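Local atomic coordinates of copper-containing nitrite reductase (Hyphomicrobium denitrificans 1NES1, PDB entry 6TFO), a protein that probably reduces nitrite to nitric oxide at copper centres, taking its electrons from a cytochrome c. Residues C[105-116]-C[127-135]. Sequence-based numbering, arbitrary orientation.
Sequences FIASKVGQFDYY and MQGVLQVVP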
ATOM      1  N   PHE C 105      10.581  17.067 -33.303  1.00 43.47           N
ATOM      2  CA  PHE C 105      11.456  17.970 -34.076  1.00 44.60           C
ATOM      3  C   PHE C 105      12.414  17.072 -34.849  1.00 44.73           C
ATOM      4  O   PHE C 105      12.505  15.863 -34.503  1.00 45.25           O
ATOM      5  CB  PHE C 105      12.180  18.942 -33.136  1.00 50.22           C
ATOM      6  CG  PHE C 105      13.103  18.279 -32.139  1.00 47.49           C
ATOM      7  CD1 PHE C 105      12.633  17.856 -30.905  1.00 47.25           C
ATOM      8  CD2 PHE C 105      14.448  18.089 -32.431  1.00 49.54           C
ATOM      9  CE1 PHE C 105      13.481  17.234 -30.001  1.00 51.86           C
ATOM     10  CE2 PHE C 105      15.300  17.466 -31.530  1.00 48.13           C
ATOM     11  CZ  PHE C 105      14.814  17.036 -30.316  1.00 51.28           C
ATOM     12  N   ILE C 106      13.085  17.650 -35.844  1.00 44.28           N
ATOM     13  CA  ILE C 106      14.128  16.960 -36.644  1.00 48.54           C
ATOM     14  C   ILE C 106      15.480  17.327 -36.052  1.00 46.61           C
ATOM     15  O   ILE C 106      15.764  18.526 -35.987  1.00 44.53           O
ATOM     16  CB  ILE C 106      14.023  17.345 -38.135  1.00 49.76           C
ATOM     17  CG1 ILE C 106      12.609  17.107 -38.681  1.00 42.96           C
ATOM     18  CG2 ILE C 106      15.078  16.595 -38.934  1.00 54.42           C
ATOM     19  CD1 ILE C 106      12.515  17.103 -40.183  1.00 43.81           C
ATOM     20  N   ALA C 107      16.273  16.327 -35.671  1.00 47.46           N
ATOM     21  CA  ALA C 107      17.633  16.512 -35.119  1.00 53.78           C
ATOM     22  C   ALA C 107      18.587  16.894 -36.261  1.00 52.09           C
ATOM     23  O   ALA C 107      19.439  16.070 -36.634  1.00 54.01           O
ATOM     24  CB  ALA C 107      18.062  15.259 -34.388  1.00 56.16           C
ATOM     25  N   SER C 108      18.431  18.109 -36.787  1.00 51.23           N
ATOM     26  CA  SER C 108      19.109  18.625 -37.999  1.00 54.50           C
ATOM     27  C   SER C 108      20.535  19.097 -37.703  1.00 62.10           C
ATOM     28  O   SER C 108      21.344  19.103 -38.646  1.00 64.26           O
ATOM     29  CB  SER C 108      18.297  19.709 -38.631  1.00 53.37           C
ATOM     30  OG  SER C 108      17.802  20.608 -37.663  1.00 55.90           O
ATOM     31  N   LYS C 109      20.837  19.484 -36.458  1.00 74.66           N
ATOM     32  CA  LYS C 109      22.168  20.024 -36.052  1.00 74.50           C
ATOM     33  C   LYS C 109      22.869  19.040 -35.103  1.00 70.75           C
ATOM     34  O   LYS C 109      22.278  18.716 -34.047  1.00 65.97           O
ATOM     35  CB  LYS C 109      22.021  21.411 -35.417  1.00 80.10           C
ATOM     36  CG  LYS C 109      22.559  22.549 -36.279  1.00 89.10           C
ATOM     37  CD  LYS C 109      24.087  22.625 -36.305  1.00 93.01           C
ATOM     38  CE  LYS C 109      24.686  23.255 -35.066  1.00 91.51           C
ATOM     39  NZ  LYS C 109      24.292  24.678 -34.951  1.00 91.86           N
ATOM     40  N   VAL C 110      24.080  18.596 -35.471  1.00 62.34           N
ATOM     41  CA  VAL C 110      24.990  17.766 -34.628  1.00 61.58           C
ATOM     42  C   VAL C 110      25.433  18.606 -33.429  1.00 58.93           C
ATOM     43  O   VAL C 110      25.525  19.848 -33.576  1.00 61.62           O
ATOM     44  CB  VAL C 110      26.215  17.251 -35.421  1.00 61.81           C
ATOM     45  CG1 VAL C 110      27.393  16.892 -34.527  1.00 62.92           C
ATOM     46  CG2 VAL C 110      25.879  16.050 -36.278  1.00 64.18           C
ATOM     47  N   GLY C 111      25.691  17.953 -32.296  1.00 59.69           N
ATOM     48  CA  GLY C 111      26.229  18.600 -31.083  1.00 61.40           C
ATOM     49  C   GLY C 111      25.474  18.197 -29.833  1.00 56.55           C
ATOM     50  O   GLY C 111      24.764  17.152 -29.851  1.00 57.32           O
ATOM     51  N   GLN C 112      25.643  18.975 -28.764  1.00 54.89           N
ATOM     52  CA  GLN C 112      24.995  18.713 -27.454  1.00 55.65           C
ATOM     53  C   GLN C 112      24.107  19.902 -27.105  1.00 51.49           C
ATOM     54  O   GLN C 112      24.557  21.025 -27.253  1.00 50.72           O
ATOM     55  CB  GLN C 112      26.034  18.450 -26.367  1.00 59.01           C
ATOM     56  CG  GLN C 112      27.065  17.409 -26.767  1.00 63.81           C
ATOM     57  CD  GLN C 112      27.470  16.533 -25.609  1.00 66.00           C
ATOM     58  OE1 GLN C 112      28.045  15.475 -25.805  1.00 74.84           O
ATOM     59  NE2 GLN C 112      27.141  16.952 -24.400  1.00 60.82           N
ATOM     60  N   PHE C 113      22.883  19.630 -26.671  1.00 51.70           N
ATOM     61  CA  PHE C 113      21.814  20.636 -26.462  1.00 58.05           C
ATOM     62  C   PHE C 113      21.102  20.297 -25.160  1.00 57.80           C
ATOM     63  O   PHE C 113      20.760  19.126 -24.985  1.00 54.12           O
ATOM     64  CB  PHE C 113      20.840  20.650 -27.649  1.00 58.87           C
ATOM     65  CG  PHE C 113      21.517  20.780 -28.992  1.00 57.29           C
ATOM     66  CD1 PHE C 113      21.846  22.026 -29.514  1.00 58.07           C
ATOM     67  CD2 PHE C 113      21.858  19.654 -29.719  1.00 53.89           C
ATOM     68  CE1 PHE C 113      22.480  22.135 -30.745  1.00 55.50           C
ATOM     69  CE2 PHE C 113      22.488  19.767 -30.953  1.00 54.28           C
ATOM     70  CZ  PHE C 113      22.817  21.001 -31.458  1.00 52.72           C
ATOM     71  N   ASP C 114      20.931  21.284 -24.280  1.00 60.46           N
ATOM     72  CA  ASP C 114      20.224  21.108 -22.990  1.00 54.51           C
ATOM     73  C   ASP C 114      18.738  20.977 -23.271  1.00 46.68           C
ATOM     74  O   ASP C 114      18.196  21.831 -23.990  1.00 52.14           O
ATOM     75  CB  ASP C 114      20.496  22.258 -22.022  1.00 57.57           C
ATOM     76  CG  ASP C 114      21.846  22.163 -21.326  1.00 57.70           C
ATOM     77  OD1 ASP C 114      22.567  21.166 -21.552  1.00 59.86           O
ATOM     78  OD2 ASP C 114      22.168  23.097 -20.574  1.00 58.00           O
ATOM     79  N   TYR C 115      18.132  19.923 -22.740  1.00 45.54           N
ATOM     80  CA  TYR C 115      16.687  19.898 -22.432  1.00 44.58           C
ATOM     81  C   TYR C 115      16.538  20.270 -20.962  1.00 44.67           C
ATOM     82  O   TYR C 115      17.294  19.729 -20.128  1.00 44.83           O
ATOM     83  CB  TYR C 115      16.075  18.551 -22.804  1.00 46.84           C
ATOM     84  CG  TYR C 115      16.440  17.348 -21.972  1.00 45.39           C
ATOM     85  CD1 TYR C 115      15.674  16.988 -20.871  1.00 46.09           C
ATOM     86  CD2 TYR C 115      17.452  16.496 -22.368  1.00 44.50           C
ATOM     87  CE1 TYR C 115      15.953  15.850 -20.138  1.00 46.30           C
ATOM     88  CE2 TYR C 115      17.752  15.357 -21.642  1.00 43.92           C
ATOM     89  CZ  TYR C 115      17.003  15.037 -20.522  1.00 46.98           C
ATOM     90  OH  TYR C 115      17.274  13.906 -19.805  1.00 45.01           O
ATOM     91  N   TYR C 116      15.604  21.168 -20.658  1.00 42.00           N
ATOM     92  CA  TYR C 116      15.428  21.722 -19.299  1.00 40.94           C
ATOM     93  C   TYR C 116      13.979  22.158 -19.083  1.00 43.99           C
ATOM     94  O   TYR C 116      13.230  22.347 -20.048  1.00 50.06           O
ATOM     95  CB  TYR C 116      16.396  22.888 -19.108  1.00 43.48           C
ATOM     96  CG  TYR C 116      16.050  24.095 -19.929  1.00 43.47           C
ATOM     97  CD1 TYR C 116      15.182  25.052 -19.438  1.00 43.37           C
ATOM     98  CD2 TYR C 116      16.564  24.264 -21.206  1.00 46.21           C
ATOM     99  CE1 TYR C 116      14.836  26.162 -20.191  1.00 45.99           C
ATOM    100  CE2 TYR C 116      16.235  25.376 -21.968  1.00 48.11           C
ATOM    101  CZ  TYR C 116      15.357  26.323 -21.465  1.00 48.21           C
ATOM    102  OH  TYR C 116      15.018  27.417 -22.203  1.00 43.15           O
ATOM    103  N   MET C 127      16.394  20.157 -12.973  1.00 45.21           N
ATOM    104  CA  MET C 127      15.628  19.670 -14.164  1.00 44.44           C
ATOM    105  C   MET C 127      16.363  20.074 -15.449  1.00 45.25           C
ATOM    106  O   MET C 127      16.040  21.128 -16.040  1.00 48.25           O
ATOM    107  CB  MET C 127      14.192  20.198 -14.160  1.00 40.38           C
ATOM    108  CG  MET C 127      13.397  19.667 -12.997  1.00 41.22           C
ATOM    109  SD  MET C 127      11.635  19.772 -13.248  1.00 45.09           S
ATOM    110  CE  MET C 127      11.321  18.310 -14.226  1.00 48.92           C
ATOM    111  N   GLN C 128      17.337  19.268 -15.856  1.00 42.38           N
ATOM    112  CA  GLN C 128      18.206  19.560 -17.029  1.00 43.73           C
ATOM    113  C   GLN C 128      19.012  18.316 -17.416  1.00 45.27           C
ATOM    114  O   GLN C 128      19.601  17.693 -16.518  1.00 41.39           O
ATOM    115  CB  GLN C 128      19.135  20.731 -16.750  1.00 40.97           C
ATOM    116  CG  GLN C 128      20.305  20.786 -17.704  1.00 44.67           C
ATOM    117  CD  GLN C 128      21.183  21.988 -17.491  1.00 48.20           C
ATOM    118  OE1 GLN C 128      20.711  23.119 -17.386  1.00 53.05           O
ATOM    119  NE2 GLN C 128      22.483  21.747 -17.483  1.00 52.99           N
ATOM    120  N   GLY C 129      18.983  17.960 -18.710  1.00 47.15           N
ATOM    121  CA  GLY C 129      19.798  16.887 -19.310  1.00 48.98           C
ATOM    122  C   GLY C 129      20.312  17.320 -20.665  1.00 52.45           C
ATOM    123  O   GLY C 129      19.976  18.464 -21.103  1.00 54.81           O
ATOM    124  N   VAL C 130      21.082  16.461 -21.331  1.00 53.01           N
ATOM    125  CA  VAL C 130      21.626  16.797 -22.677  1.00 55.48           C
ATOM    126  C   VAL C 130      20.986  15.867 -23.716  1.00 55.96           C
ATOM    127  O   VAL C 130      20.820  14.634 -23.458  1.00 56.21           O
ATOM    128  CB  VAL C 130      23.169  16.824 -22.707  1.00 56.64           C
ATOM    129  CG1 VAL C 130      23.764  16.986 -21.310  1.00 55.78           C
ATOM    130  CG2 VAL C 130      23.778  15.625 -23.408  1.00 60.50           C
ATOM    131  N   LEU C 131      20.559  16.481 -24.818  1.00 53.95           N
ATOM    132  CA  LEU C 131      20.308  15.831 -26.124  1.00 52.75           C
ATOM    133  C   LEU C 131      21.641  15.764 -26.862  1.00 52.07           C
ATOM    134  O   LEU C 131      22.228  16.827 -27.084  1.00 49.47           O
ATOM    135  CB  LEU C 131      19.298  16.681 -26.895  1.00 53.10           C
ATOM    136  CG  LEU C 131      18.960  16.192 -28.299  1.00 58.07           C
ATOM    137  CD1 LEU C 131      18.088  14.939 -28.246  1.00 56.52           C
ATOM    138  CD2 LEU C 131      18.264  17.294 -29.096  1.00 52.90           C
ATOM    139  N   GLN C 132      22.124  14.572 -27.205  1.00 60.12           N
ATOM    140  CA  GLN C 132      23.341  14.445 -28.052  1.00 62.05           C
ATOM    141  C   GLN C 132      22.938  13.993 -29.451  1.00 57.91           C
ATOM    142  O   GLN C 132      22.447  12.847 -29.580  1.00 56.59           O
ATOM    143  CB  GLN C 132      24.392  13.498 -27.485  1.00 60.88           C
ATOM    144  CG  GLN C 132      25.780  14.065 -27.732  1.00 66.70           C
ATOM    145  CD  GLN C 132      26.893  13.060 -27.645  1.00 69.14           C
ATOM    146  OE1 GLN C 132      26.711  11.925 -27.198  1.00 67.38           O
ATOM    147  NE2 GLN C 132      28.062  13.502 -28.086  1.00 70.30           N
ATOM    148  N   VAL C 133      23.155  14.876 -30.430  1.00 58.63           N
ATOM    149  CA  VAL C 133      22.949  14.631 -31.886  1.00 55.54           C
ATOM    150  C   VAL C 133      24.311  14.306 -32.514  1.00 57.09           C
ATOM    151  O   VAL C 133      25.172  15.205 -32.591  1.00 49.53           O
ATOM    152  CB  VAL C 133      22.279  15.840 -32.554  1.00 59.89           C
ATOM    153  CG1 VAL C 133      21.909  15.539 -33.990  1.00 58.76           C
ATOM    154  CG2 VAL C 133      21.062  16.315 -31.771  1.00 64.24           C
ATOM    155  N   VAL C 134      24.473  13.054 -32.942  1.00 57.32           N
ATOM    156  CA  VAL C 134      25.742  12.431 -33.405  1.00 59.09           C
ATOM    157  C   VAL C 134      25.687  12.307 -34.919  1.00 65.97           C
ATOM    158  O   VAL C 134      24.633  12.014 -35.484  1.00 64.25           O
ATOM    159  CB  VAL C 134      25.912  11.064 -32.724  1.00 64.77           C
ATOM    160  CG1 VAL C 134      26.651  10.055 -33.585  1.00 72.07           C
ATOM    161  CG2 VAL C 134      26.573  11.220 -31.363  1.00 70.86           C
ATOM    162  N   PRO C 135      26.808  12.526 -35.642  1.00 74.59           N
ATOM    163  CA  PRO C 135      26.806  12.387 -37.095  1.00 71.33           C
ATOM    164  C   PRO C 135      26.644  10.908 -37.476  1.00 66.16           C
ATOM    165  O   PRO C 135      26.897  10.039 -36.646  1.00 67.68           O
ATOM    166  CB  PRO C 135      28.160  12.971 -37.517  1.00 72.71           C
ATOM    167  CG  PRO C 135      29.047  12.727 -36.318  1.00 75.02           C
ATOM    168  CD  PRO C 135      28.128  12.919 -35.124  1.00 82.34           C
TER
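The carbonyl O of F113 accepts the N-H of L131 at 2.7 Å, with a C=O...N angle of 167°, and the CA-H of V130 also points at it. F113 N returns the bond to L131 O, and the same reciprocal pairing joins G111 with V133 and Y115 with G129, six backbone bonds in all. This is the antiparallel hairpin of strands 111-116 and 128-134, part of the cupredoxin fold of the blue-copper domain.

On the buried side, one face of the Y115 ring lies over G129 CA, which is 3.7 Å from the ring centroid, set toward the rim and 23° off the normal, a CH-pi contact. Y115 CG sits between its backbone N and carbonyl carbon (chi1 70°), which swings the ring across the neighbouring strand, and a CB on G129 would collide with it. Y115 OH is hydrogen-bonded to P58 O; an alanine here would probably uncover the G129 backbone and leave that carbonyl without its phenol partner. Farther along, L131 CD2 meets F105 CZ at 3.7 Å, and V133 offers CG2 to F113 CE2 (3.8 Å) and CG1 to A107 CB (3.9 Å), so residues from strand 100-106 and the turn after it join the apolar layer.

On the other side, D114 and Q128 cross at an angle, OD2 of D114 and NE2 of Q128 3.4 Å apart but badly aligned for a hydrogen bond. R123, in the connecting loop, holds D114 OD2 by a salt bridge and Q128 OE1 by a hydrogen bond. Apolar packing thus lies on one face and an arginine held by D114 and Q128 on the other, in a hairpin whose loop runs from copper ligand C117 to copper ligand M127.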